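Local coordinates for protein type I polyketide synthase PikAII (Streptomyces venezuelae, PDB 3QP9) that is a C2-type ketoreductase from a modular polyketide synthase, a class thought to epimerise the alpha-substituent of the growing chain without reducing its ketone, at residues P246-D251 with D274-L279; R270-G275 with A308-L313; L383-A388 with D432-T437. One frame throughout, in Å; residues are numbered along the deposited sequence.

Interaction 1: residues P246-D251 with D274-L279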
loop_
_atom_site.group_PDB
_atom_site.type_symbol
_atom_site.label_atom_id
_atom_site.label_comp_id
_atom_site.label_asym_id
_atom_site.label_seq_id
_atom_site.Cartn_x
_atom_site.Cartn_y
_atom_site.Cartn_z
ATOM N N PRO A 246 -6.843 18.802 18.777
ATOM C CA PRO A 246 -6.907 17.529 19.488
ATOM C C PRO A 246 -7.468 16.436 18.607
ATOM O O PRO A 246 -8.407 16.673 17.824
ATOM C CB PRO A 246 -7.853 17.847 20.686
ATOM C CG PRO A 246 -7.612 19.313 20.933
ATOM C CD PRO A 246 -7.546 19.880 19.516
ATOM N N TRP A 247 -6.879 15.246 18.724
ATOM C CA TRP A 247 -7.301 14.141 17.968
ATOM C C TRP A 247 -7.872 13.002 18.864
ATOM O O TRP A 247 -8.196 11.982 18.342
ATOM C CB TRP A 247 -6.167 13.591 17.047
ATOM C CG TRP A 247 -4.833 13.210 17.695
ATOM C CD1 TRP A 247 -3.796 14.053 17.935
ATOM C CD2 TRP A 247 -4.415 11.925 18.154
ATOM N NE1 TRP A 247 -2.768 13.399 18.539
ATOM C CE2 TRP A 247 -3.100 12.074 18.665
ATOM C CE3 TRP A 247 -5.049 10.676 18.249
ATOM C CZ2 TRP A 247 -2.367 11.009 19.238
ATOM C CZ3 TRP A 247 -4.321 9.611 18.765
ATOM C CH2 TRP A 247 -2.999 9.788 19.280
ATOM N N TRP A 248 -7.920 13.203 20.191
ATOM C CA TRP A 248 -8.538 12.267 21.138
ATOM C C TRP A 248 -9.163 13.156 22.235
ATOM O O TRP A 248 -8.802 14.382 22.368
ATOM C CB TRP A 248 -7.619 11.170 21.681
ATOM C CG TRP A 248 -6.346 11.659 22.294
ATOM C CD1 TRP A 248 -5.116 11.676 21.686
ATOM C CD2 TRP A 248 -6.170 12.261 23.600
ATOM N NE1 TRP A 248 -4.183 12.224 22.544
ATOM C CE2 TRP A 248 -4.801 12.612 23.708
ATOM C CE3 TRP A 248 -7.040 12.527 24.710
ATOM C CZ2 TRP A 248 -4.276 13.228 24.858
ATOM C CZ3 TRP A 248 -6.513 13.137 25.858
ATOM C CH2 TRP A 248 -5.165 13.504 25.923
ATOM N N GLN A 249 -10.201 12.612 22.897
ATOM C CA GLN A 249 -10.809 13.366 24.014
ATOM C C GLN A 249 -10.459 12.670 25.355
ATOM O O GLN A 249 -10.463 11.506 25.402
ATOM C CB GLN A 249 -12.335 13.538 23.856
ATOM C CG GLN A 249 -12.894 13.951 22.487
ATOM C CD GLN A 249 -14.451 13.674 22.410
ATOM O OE1 GLN A 249 -15.111 13.950 21.424
ATOM N NE2 GLN A 249 -14.997 13.104 23.471
ATOM N N ALA A 250 -10.066 13.391 26.394
ATOM C CA ALA A 250 -9.712 12.780 27.718
ATOM C C ALA A 250 -10.845 11.882 28.303
ATOM O O ALA A 250 -10.549 10.830 28.961
ATOM C CB ALA A 250 -9.399 13.874 28.743
ATOM N N ASP A 251 -12.098 12.266 28.066
ATOM C CA ASP A 251 -13.254 11.443 28.536
ATOM C C ASP A 251 -13.570 10.290 27.621
ATOM O O ASP A 251 -14.550 9.563 27.912
ATOM C CB ASP A 251 -14.528 12.290 28.676
ATOM C CG ASP A 251 -14.416 13.342 29.816
ATOM O OD1 ASP A 251 -13.627 13.086 30.760
ATOM O OD2 ASP A 251 -15.133 14.388 29.764
ATOM N N ASP A 274 -0.075 11.924 28.235
ATOM C CA ASP A 274 -0.558 13.128 27.619
ATOM C C ASP A 274 -1.936 13.517 28.140
ATOM O O ASP A 274 -2.446 14.599 27.885
ATOM C CB ASP A 274 -0.640 12.907 26.090
ATOM C CG ASP A 274 0.737 12.995 25.394
ATOM O OD1 ASP A 274 1.749 13.425 26.018
ATOM O OD2 ASP A 274 0.799 12.635 24.211
ATOM N N GLY A 275 -2.587 12.616 28.862
ATOM C CA GLY A 275 -3.849 13.019 29.545
ATOM C C GLY A 275 -5.026 12.120 29.188
ATOM O O GLY A 275 -6.103 12.416 29.590
ATOM N N ALA A 276 -4.828 11.015 28.429
ATOM C CA ALA A 276 -5.994 10.193 28.055
ATOM C C ALA A 276 -6.488 9.454 29.322
ATOM O O ALA A 276 -5.728 8.803 29.991
ATOM C CB ALA A 276 -5.660 9.181 26.946
ATOM N N GLY A 277 -7.754 9.581 29.630
ATOM C CA GLY A 277 -8.324 8.946 30.821
ATOM C C GLY A 277 -8.734 7.457 30.679
ATOM O O GLY A 277 -8.948 6.814 31.673
ATOM N N HIS A 278 -8.907 6.933 29.469
ATOM C CA HIS A 278 -9.521 5.601 29.276
ATOM C C HIS A 278 -8.920 4.860 28.084
ATOM O O HIS A 278 -8.992 5.335 26.949
ATOM C CB HIS A 278 -11.008 5.698 29.091
ATOM C CG HIS A 278 -11.689 6.435 30.192
ATOM N ND1 HIS A 278 -11.846 7.817 30.204
ATOM C CD2 HIS A 278 -12.252 5.982 31.324
ATOM C CE1 HIS A 278 -12.430 8.184 31.323
ATOM N NE2 HIS A 278 -12.684 7.091 32.024
ATOM N N LEU A 279 -8.334 3.708 28.334
ATOM C CA LEU A 279 -7.635 2.993 27.306
ATOM C C LEU A 279 -8.205 1.572 27.167
ATOM O O LEU A 279 -8.495 0.894 28.145
ATOM C CB LEU A 279 -6.121 2.921 27.610
ATOM C CG LEU A 279 -5.394 4.259 27.421
ATOM C CD1 LEU A 279 -3.913 4.211 27.974
ATOM C CD2 LEU A 279 -5.446 4.677 25.908
HETATM O O HOH W 1 -8.983 8.769 26.718
#
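Trp248 and His278 each turn a ring across this contact through their first torsions. In Trp248, CG lies between the backbone N and the carbonyl carbon (chi1 54°). This sends the indole out over the turn at Asp274-Ala276. In His278, CG lies beside the backbone N, and the imidazole edge comes to the carbonyl of Ala250.

The six-membered end of the indole does most of the touching. Trp248 CH2 meets Asp274 O at the ring edge, near the ring plane, at 3.5 Å. The same Trp248 CH2 is equally close to Ala276 N. The methyl of Ala276 sits over one ring face, with CB 4.3 Å from the centroid of the six-membered ring of Trp248. This is a CH-pi contact, and the methyl is set toward the rim of the ring. CB of Asp274 packs 3.9 Å from Trp248 CZ2.

Gly275 closes helix 262-274 with positive phi in a Schellman motif. The indole packs beside this helix end. Further along, Gly277 N donates to Ala250 O at 3.1 Å. The donor lies in the carbonyl plane on a lone pair, but the N-H...O angle is a bent 138°. His278 ND1 approaches the same oxygen at 3.5 Å, with the oxygen near the ring plane. His341 stacks on the His278 ring and hydrogen-bonds to Asp251 O. A water is weakly bonded to both Gln249 O and His278 N.

The Ala250 carbonyl thus takes one bent backbone bond, with the His278 ring edge close by. Direct polar bonding across the contact is slight beside the packing of Trp248.

Interaction 2: residues R270-G275 with A308-L313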
loop_
_atom_site.group_PDB
_atom_site.type_symbol
_atom_site.label_atom_id
_atom_site.label_comp_id
_atom_site.label_asym_id
_atom_site.label_seq_id
_atom_site.Cartn_x
_atom_site.Cartn_y
_atom_site.Cartn_z
ATOM N N ARG A 270 2.300 6.730 26.201
ATOM C CA ARG A 270 2.265 8.130 25.782
ATOM C C ARG A 270 0.898 8.710 25.912
ATOM O O ARG A 270 0.750 9.892 26.316
ATOM C CB ARG A 270 2.808 8.307 24.346
ATOM C CG ARG A 270 2.709 9.675 23.765
ATOM C CD ARG A 270 3.594 10.689 24.504
ATOM N NE ARG A 270 4.997 10.410 24.235
ATOM C CZ ARG A 270 5.703 10.955 23.224
ATOM N NH1 ARG A 270 6.971 10.615 23.098
ATOM N NH2 ARG A 270 5.174 11.863 22.417
ATOM N N LEU A 271 -0.145 7.978 25.495
ATOM C CA LEU A 271 -1.515 8.545 25.623
ATOM C C LEU A 271 -1.859 8.820 27.085
ATOM O O LEU A 271 -2.363 9.889 27.475
ATOM C CB LEU A 271 -2.501 7.522 25.021
ATOM C CG LEU A 271 -2.493 7.462 23.482
ATOM C CD1 LEU A 271 -3.073 6.198 22.926
ATOM C CD2 LEU A 271 -3.379 8.613 23.070
ATOM N N ALA A 272 -1.482 7.915 27.943
ATOM C CA ALA A 272 -1.737 8.163 29.392
ATOM C C ALA A 272 -0.982 9.387 29.877
ATOM O O ALA A 272 -1.567 10.280 30.547
ATOM C CB ALA A 272 -1.285 6.996 30.156
ATOM N N ARG A 273 0.291 9.447 29.531
ATOM C CA ARG A 273 1.070 10.597 29.930
ATOM C C ARG A 273 0.446 11.910 29.450
ATOM O O ARG A 273 0.444 12.890 30.164
ATOM C CB ARG A 273 2.575 10.498 29.599
ATOM C CG ARG A 273 3.348 9.502 30.551
ATOM C CD ARG A 273 4.915 9.543 30.395
ATOM N NE ARG A 273 5.525 8.522 31.267
ATOM C CZ ARG A 273 6.025 7.367 30.813
ATOM N NH1 ARG A 273 6.547 6.508 31.684
ATOM N NH2 ARG A 273 6.047 7.095 29.488
ATOM N N ASP A 274 -0.075 11.924 28.235
ATOM C CA ASP A 274 -0.558 13.128 27.619
ATOM C C ASP A 274 -1.936 13.517 28.140
ATOM O O ASP A 274 -2.446 14.599 27.885
ATOM C CB ASP A 274 -0.640 12.907 26.090
ATOM C CG ASP A 274 0.737 12.995 25.394
ATOM O OD1 ASP A 274 1.749 13.425 26.018
ATOM O OD2 ASP A 274 0.799 12.635 24.211
ATOM N N GLY A 275 -2.587 12.616 28.862
ATOM C CA GLY A 275 -3.849 13.019 29.545
ATOM C C GLY A 275 -5.026 12.120 29.188
ATOM O O GLY A 275 -6.103 12.416 29.590
ATOM N N ALA A 308 -1.425 -1.824 35.472
ATOM C CA ALA A 308 -1.105 -1.202 36.767
ATOM C C ALA A 308 -0.274 0.081 36.510
ATOM O O ALA A 308 -0.587 1.136 37.079
ATOM C CB ALA A 308 -0.442 -2.139 37.682
ATOM N N GLU A 309 0.650 -0.004 35.575
ATOM C CA GLU A 309 1.537 1.111 35.142
ATOM C C GLU A 309 0.715 2.288 34.559
ATOM O O GLU A 309 0.872 3.455 34.974
ATOM C CB GLU A 309 2.645 0.634 34.188
ATOM C CG GLU A 309 3.684 1.776 33.860
ATOM C CD GLU A 309 4.553 1.462 32.638
ATOM O OE1 GLU A 309 5.276 2.375 32.174
ATOM O OE2 GLU A 309 4.535 0.308 32.148
ATOM N N LEU A 310 -0.225 1.975 33.670
ATOM C CA LEU A 310 -0.993 3.011 33.046
ATOM C C LEU A 310 -1.915 3.720 34.054
ATOM O O LEU A 310 -2.209 4.904 33.890
ATOM C CB LEU A 310 -1.819 2.453 31.914
ATOM C CG LEU A 310 -0.962 1.878 30.748
ATOM C CD1 LEU A 310 -1.954 0.994 29.887
ATOM C CD2 LEU A 310 -0.347 3.129 29.948
ATOM N N ALA A 311 -2.398 2.983 35.070
ATOM C CA ALA A 311 -3.181 3.570 36.166
ATOM C C ALA A 311 -2.300 4.622 36.889
ATOM O O ALA A 311 -2.755 5.750 37.077
ATOM C CB ALA A 311 -3.665 2.492 37.122
ATOM N N ASP A 312 -1.056 4.272 37.243
ATOM C CA ASP A 312 -0.111 5.286 37.804
ATOM C C ASP A 312 0.089 6.529 36.926
ATOM O O ASP A 312 0.326 7.666 37.437
ATOM C CB ASP A 312 1.238 4.680 38.131
ATOM C CG ASP A 312 1.198 3.825 39.412
ATOM O OD1 ASP A 312 0.301 4.088 40.211
ATOM O OD2 ASP A 312 2.079 2.934 39.605
ATOM N N LEU A 313 0.029 6.292 35.600
ATOM C CA LEU A 313 0.258 7.370 34.611
ATOM C C LEU A 313 -1.004 8.154 34.381
ATOM O O LEU A 313 -0.997 9.207 33.700
ATOM C CB LEU A 313 0.768 6.747 33.282
ATOM C CG LEU A 313 2.169 6.186 33.363
ATOM C CD1 LEU A 313 2.528 5.395 32.018
ATOM C CD2 LEU A 313 3.166 7.352 33.721
#
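Arg273 lies across Leu313, and the two side chains meet at an oblique angle. The arginine chain is extended from CG to NE, which lays the guanidinium against the end of the leucine. CD1 of Leu313 sits over one guanidinium face, centred on it and 4.1 Å above the plane. The other branch, Leu313 CD2, touches further back, 3.6 Å from Arg273 NE. It also packs against the arginine CG, so the branched end of Leu313 follows the arginine chain.

Ala272 points at the other helix. Its CB meets Leu313 CB at 3.7 Å and Leu310 CD2 at 4.0 Å. The small methyl fits beside these two leucines, which are three residues apart on one helix.

The short segments run nearly parallel, 22° apart, with axes 9.0 Å from each other at closest approach. Helices 262-274 and 304-313 flank strand 278-283 in the chain order of a Rossmann fold. Each helix leads into the next of the parallel strands 278-283 and 316-321. Leu310 reaches down to Leu281, and Leu271 to Leu279, so both helices rest on the strand between them.

No hydrogen bond crosses between the helices. Arg273 NH1 lies 4.4 Å from Glu309 OE1, but that oxygen is well out of the guanidinium plane and no N-H points at it. Any attraction there would be of charge alone. Glu309 makes its salt bridge with Arg269, one turn before Arg273.

Interaction 3: residues L383-A388 with D432-T437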
loop_
_atom_site.group_PDB
_atom_site.type_symbol
_atom_site.label_atom_id
_atom_site.label_comp_id
_atom_site.label_asym_id
_atom_site.label_seq_id
_atom_site.Cartn_x
_atom_site.Cartn_y
_atom_site.Cartn_z
ATOM N N LEU A 383 -17.174 -1.341 10.283
ATOM C CA LEU A 383 -18.049 -1.223 11.491
ATOM C C LEU A 383 -18.144 0.180 12.090
ATOM O O LEU A 383 -19.214 0.575 12.619
ATOM C CB LEU A 383 -17.611 -2.233 12.564
ATOM C CG LEU A 383 -17.504 -3.655 11.996
ATOM C CD1 LEU A 383 -16.628 -4.504 12.922
ATOM C CD2 LEU A 383 -18.917 -4.263 11.796
ATOM N N LEU A 384 -17.040 0.934 12.030
ATOM C CA LEU A 384 -17.028 2.330 12.496
ATOM C C LEU A 384 -17.808 3.241 11.570
ATOM O O LEU A 384 -18.376 4.247 12.019
ATOM C CB LEU A 384 -15.615 2.888 12.644
ATOM C CG LEU A 384 -14.709 2.295 13.748
ATOM C CD1 LEU A 384 -13.376 3.008 13.873
ATOM C CD2 LEU A 384 -15.426 2.219 15.121
ATOM N N ARG A 385 -17.775 2.921 10.280
ATOM C CA ARG A 385 -18.546 3.627 9.257
ATOM C C ARG A 385 -20.014 3.365 9.593
ATOM O O ARG A 385 -20.809 4.301 9.704
ATOM C CB ARG A 385 -18.147 3.110 7.840
ATOM C CG ARG A 385 -17.686 4.223 6.821
ATOM C CD ARG A 385 -16.774 3.771 5.611
ATOM N NE ARG A 385 -16.759 2.334 5.283
ATOM C CZ ARG A 385 -17.773 1.605 4.779
ATOM N NH1 ARG A 385 -18.981 2.138 4.539
ATOM N NH2 ARG A 385 -17.576 0.309 4.539
ATOM N N GLU A 386 -20.348 2.089 9.802
ATOM C CA GLU A 386 -21.722 1.624 10.031
ATOM C C GLU A 386 -22.331 2.162 11.360
ATOM O O GLU A 386 -23.552 2.287 11.492
ATOM C CB GLU A 386 -21.817 0.074 9.836
ATOM C CG GLU A 386 -22.131 -0.337 8.344
ATOM C CD GLU A 386 -21.773 -1.808 7.882
ATOM O OE1 GLU A 386 -21.575 -2.046 6.642
ATOM O OE2 GLU A 386 -21.740 -2.717 8.741
ATOM N N ALA A 387 -21.473 2.528 12.316
ATOM C CA ALA A 387 -21.912 3.147 13.546
ATOM C C ALA A 387 -22.069 4.674 13.392
ATOM O O ALA A 387 -22.251 5.362 14.371
ATOM C CB ALA A 387 -20.964 2.796 14.733
ATOM N N ALA A 388 -22.041 5.202 12.169
ATOM C CA ALA A 388 -22.117 6.673 12.035
ATOM C C ALA A 388 -23.479 7.144 11.542
ATOM O O ALA A 388 -23.889 6.774 10.452
ATOM C CB ALA A 388 -21.002 7.193 11.160
ATOM N N ASP A 432 -19.252 10.349 6.622
ATOM C CA ASP A 432 -19.549 10.621 8.045
ATOM C C ASP A 432 -18.434 10.266 9.030
ATOM O O ASP A 432 -18.598 10.431 10.244
ATOM C CB ASP A 432 -20.933 10.055 8.468
ATOM C CG ASP A 432 -22.110 10.999 8.064
ATOM O OD1 ASP A 432 -22.415 11.090 6.864
ATOM O OD2 ASP A 432 -22.703 11.666 8.942
ATOM N N GLY A 433 -17.294 9.816 8.520
ATOM C CA GLY A 433 -16.243 9.284 9.402
ATOM C C GLY A 433 -16.223 7.781 9.209
ATOM O O GLY A 433 -16.953 7.290 8.349
ATOM N N PRO A 434 -15.336 7.053 9.918
ATOM C CA PRO A 434 -14.281 7.630 10.760
ATOM C C PRO A 434 -13.286 8.415 9.884
ATOM O O PRO A 434 -13.158 8.164 8.666
ATOM C CB PRO A 434 -13.593 6.382 11.339
ATOM C CG PRO A 434 -13.802 5.273 10.329
ATOM C CD PRO A 434 -15.189 5.589 9.759
ATOM N N THR A 435 -12.521 9.311 10.483
ATOM C CA THR A 435 -11.512 10.003 9.734
ATOM C C THR A 435 -10.294 9.092 9.793
ATOM O O THR A 435 -9.721 8.883 10.874
ATOM C CB THR A 435 -11.167 11.261 10.469
ATOM O OG1 THR A 435 -12.348 12.096 10.538
ATOM C CG2 THR A 435 -9.998 12.007 9.767
ATOM N N VAL A 436 -9.878 8.557 8.659
ATOM C CA VAL A 436 -8.738 7.585 8.638
ATOM C C VAL A 436 -7.419 8.274 8.328
ATOM O O VAL A 436 -7.360 9.098 7.384
ATOM C CB VAL A 436 -8.981 6.531 7.613
ATOM C CG1 VAL A 436 -7.689 5.528 7.513
ATOM C CG2 VAL A 436 -10.303 5.820 7.909
ATOM N N THR A 437 -6.362 7.999 9.107
ATOM C CA THR A 437 -5.027 8.500 8.770
ATOM C C THR A 437 -4.225 7.244 8.595
ATOM O O THR A 437 -4.392 6.333 9.420
ATOM C CB THR A 437 -4.459 9.368 9.935
ATOM O OG1 THR A 437 -5.223 10.588 10.050
ATOM C CG2 THR A 437 -2.989 9.764 9.723
#
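Leu384 and Pro434 form the close part of this contact. The ring of Pro434 is directed at the last turns of helix 363-386. Its CG packs 3.8 Å from Leu384 CB, so it is the base of the leucine side chain that meets the ring. Pro434 CD reaches the helix backbone itself, 3.8 Å from Arg385 N. The peptide bond before Pro434 is cis, and Gly433 before it has positive phi (108°). Together they shape the turn that leads into strand 435-441. Leu384 and Pro434 are both buried. Leu384 also packs on Leu334 of helix 327-335, and Pro434 on Asp381. At the border of this tight part, Arg385 CG lies 3.5 Å from Gly433 O. The arginine side chain and the proline ring are set obliquely to each other.

Beyond that border the contact is looser and open to solvent. The first torsion of Arg385 lies away from a staggered position (chi1 -125°) and the chain is bent at chi3 (18°). The charged end turns back to its own helix, where NE makes a salt bridge with Asp381. Past the helix end, Ala388 CB meets Asp432 CB at 3.9 Å. Both residues are exposed, and the carboxylate of Asp432 has no part in that touch. Residues 389-392 are not modelled, which is consistent with a mobile link after Ala388.

No hydrogen bond joins the two segments. Strand 435-441 is held separately: Thr435 bonds through its backbone with Leu397, and Thr437 with Leu397 and Leu399. A helix end packed beside the entry to a parallel strand fits the Rossmann fold of a ketoreductase domain, with helix 363-386 lying against the central sheet.

How the interactions relate
Interactions 1 and 2 adjoin and share Asp274 and Gly275, at the end of helix 262-274. Leu271 joins them: its side chain packs on Trp247, Trp248 and Leu279, and its carbonyl probably accepts a bond from Ala276 N. Interaction 1 is a surface contact of aromatic packing, backbone bonding and water. Interaction 2 is partly buried and joins two helices by apolar packing, with an arginine guanidinium packed on a leucine. Interaction 3 is also partly buried, with no hydrogen bond across it. It stands apart, its centre about 19 Å from that of interaction 1, and joins a different helix to strand 435-441. Interactions 1 and 3 both reach strands of the Rossmann sheet.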